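Local atomic coordinates of cocosin 1 acidic chain (Cocos nucifera, PDB entry 5WPW), a protein that serves as a seed storage protein of coconut, an 11S globulin that holds a nutrient reserve as a hexamer and is a potential food allergen. Residues A[46-51]-A[126-131]. The protein carries 2 engineered substitutions. Numbering follows the deposited sequence.
Sequences IEPRGL and CYNNGE
The Y127 ring takes the CB of L51 at its edge, CD1 to CB 4.2 Å, while the backbone oxygens of R49 and G50 approach it obliquely. The R49 guanidinium, its plane 39° from that ring, meets the carbonyl O of N129 at its edge through a weak NH1 hydrogen bond (2.9 Å); the chain, bent at chi2, passes Y127 OH with CG (3.6 Å), CD and NE, and that hydroxyl is itself bonded to the backbone N of L219. Here two antiparallel strands of the N-terminal cupin domain, 50-57 and 124-127, meet beside the type II turn E47 to G50 that links strand 40-46, in one sheet, to 50-57 in a second sheet. L51 and Y127 form a non-hydrogen-bonded pair. Beyond it the backbones join twice: N128 N gives a nearly straight bond to G50 O (172° at the hydrogen), and R49 N reaches N128 O at 2.9 Å. P48 packs its ring on the 130-131 backbone, CB lying 3.3 Å from G130 O. I46 CD1 touches C126 SG, an apolar contact between two buried side chains. N128, chi1 -179° with CG opposite the backbone N, lays its amide against the start of the turn, where ND2 donates to I46 O at 2.7 Å and also to N132 O. The other end of this amide closes an Asx turn, OD1 accepting from G130 N at 3.1 Å.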
loop_
_atom_site.group_PDB
_atom_site.type_symbol
_atom_site.label_atom_id
_atom_site.label_comp_id
_atom_site.label_asym_id
_atom_site.label_seq_id
_atom_site.Cartn_x
_atom_site.Cartn_y
_atom_site.Cartn_z
ATOM N N ILE A 46 18.275 -34.123 -12.705
ATOM C CA ILE A 46 19.156 -33.572 -13.727
ATOM C C ILE A 46 20.541 -34.137 -13.460
ATOM O O ILE A 46 21.201 -33.752 -12.483
ATOM C CB ILE A 46 19.175 -32.032 -13.720
ATOM C CG1 ILE A 46 17.775 -31.458 -13.944
ATOM C CG2 ILE A 46 20.128 -31.488 -14.769
ATOM C CD1 ILE A 46 17.729 -29.949 -13.758
ATOM N N GLU A 47 20.988 -35.051 -14.333
ATOM C CA GLU A 47 22.301 -35.644 -14.184
ATOM C C GLU A 47 23.365 -34.564 -14.251
ATOM O O GLU A 47 23.113 -33.461 -14.747
ATOM C CB GLU A 47 22.558 -36.691 -15.270
ATOM C CG GLU A 47 21.437 -37.684 -15.480
ATOM C CD GLU A 47 21.105 -38.444 -14.221
ATOM O OE1 GLU A 47 19.941 -38.893 -14.104
ATOM O OE2 GLU A 47 22.000 -38.589 -13.356
ATOM N N PRO A 48 24.561 -34.855 -13.746
ATOM C CA PRO A 48 25.674 -33.920 -13.915
ATOM C C PRO A 48 25.870 -33.569 -15.384
ATOM O O PRO A 48 25.660 -34.396 -16.276
ATOM C CB PRO A 48 26.869 -34.683 -13.334
ATOM C CG PRO A 48 26.257 -35.605 -12.336
ATOM C CD PRO A 48 24.919 -35.997 -12.880
ATOM N N ARG A 49 26.204 -32.299 -15.628
ATOM C CA ARG A 49 26.390 -31.704 -16.948
ATOM C C ARG A 49 25.094 -31.633 -17.757
ATOM O O ARG A 49 25.136 -31.353 -18.965
ATOM C CB ARG A 49 27.492 -32.439 -17.740
ATOM C CG ARG A 49 28.905 -31.873 -17.483
ATOM C CD ARG A 49 29.208 -31.718 -16.000
ATOM N NE ARG A 49 30.575 -31.261 -15.748
ATOM C CZ ARG A 49 31.006 -30.780 -14.583
ATOM N NH1 ARG A 49 30.176 -30.680 -13.548
ATOM N NH2 ARG A 49 32.270 -30.392 -14.454
ATOM N N GLY A 50 23.943 -31.840 -17.120
ATOM C CA GLY A 50 22.657 -31.694 -17.779
ATOM C C GLY A 50 22.125 -30.273 -17.647
ATOM O O GLY A 50 22.198 -29.664 -16.584
ATOM N N LEU A 51 21.580 -29.770 -18.749
ATOM C CA LEU A 51 20.996 -28.436 -18.852
ATOM C C LEU A 51 19.497 -28.576 -19.082
ATOM O O LEU A 51 19.071 -29.222 -20.045
ATOM C CB LEU A 51 21.656 -27.651 -19.996
ATOM C CG LEU A 51 20.982 -26.372 -20.500
ATOM C CD1 LEU A 51 21.179 -25.248 -19.472
ATOM C CD2 LEU A 51 21.556 -25.998 -21.847
ATOM N N CYS A 126 18.359 -24.122 -16.045
ATOM C CA CYS A 126 18.944 -24.769 -14.870
ATOM C C CYS A 126 20.052 -25.699 -15.321
ATOM O O CYS A 126 19.793 -26.572 -16.150
ATOM C CB CYS A 126 17.892 -25.586 -14.124
ATOM S SG CYS A 126 18.494 -26.349 -12.621
ATOM N N TYR A 127 21.251 -25.541 -14.765
ATOM C CA TYR A 127 22.389 -26.378 -15.165
ATOM C C TYR A 127 23.044 -27.015 -13.941
ATOM O O TYR A 127 23.360 -26.326 -12.960
ATOM C CB TYR A 127 23.411 -25.563 -15.955
ATOM C CG TYR A 127 24.717 -26.307 -16.277
ATOM C CD1 TYR A 127 24.752 -27.315 -17.240
ATOM C CD2 TYR A 127 25.906 -25.986 -15.621
ATOM C CE1 TYR A 127 25.965 -28.002 -17.546
ATOM C CE2 TYR A 127 27.124 -26.667 -15.907
ATOM C CZ TYR A 127 27.139 -27.665 -16.871
ATOM O OH TYR A 127 28.341 -28.328 -17.164
ATOM N N ASN A 128 23.286 -28.324 -14.021
ATOM C CA ASN A 128 23.926 -29.087 -12.948
ATOM C C ASN A 128 25.429 -29.119 -13.186
ATOM O O ASN A 128 25.902 -29.844 -14.059
ATOM C CB ASN A 128 23.350 -30.501 -12.897
ATOM C CG ASN A 128 23.962 -31.356 -11.790
ATOM O OD1 ASN A 128 24.806 -30.896 -11.009
ATOM N ND2 ASN A 128 23.513 -32.590 -11.706
ATOM N N ASN A 129 26.182 -28.350 -12.403
ATOM C CA ASN A 129 27.630 -28.306 -12.548
ATOM C C ASN A 129 28.363 -29.063 -11.449
ATOM O O ASN A 129 29.579 -28.913 -11.313
ATOM C CB ASN A 129 28.116 -26.861 -12.586
ATOM C CG ASN A 129 27.836 -26.128 -11.303
ATOM O OD1 ASN A 129 27.215 -26.654 -10.376
ATOM N ND2 ASN A 129 28.285 -24.903 -11.241
ATOM N N GLY A 130 27.649 -29.839 -10.644
ATOM C CA GLY A 130 28.260 -30.723 -9.677
ATOM C C GLY A 130 28.414 -32.101 -10.272
ATOM O O GLY A 130 28.193 -32.324 -11.463
ATOM N N GLU A 131 28.780 -33.055 -9.423
ATOM C CA GLU A 131 28.932 -34.421 -9.899
ATOM C C GLU A 131 27.848 -35.358 -9.396
ATOM O O GLU A 131 27.802 -36.517 -9.827
ATOM C CB GLU A 131 30.310 -34.979 -9.526
ATOM C CG GLU A 131 30.854 -35.941 -10.575
ATOM C CD GLU A 131 31.368 -35.240 -11.830
ATOM O OE1 GLU A 131 30.943 -35.620 -12.945
ATOM O OE2 GLU A 131 32.209 -34.312 -11.704
#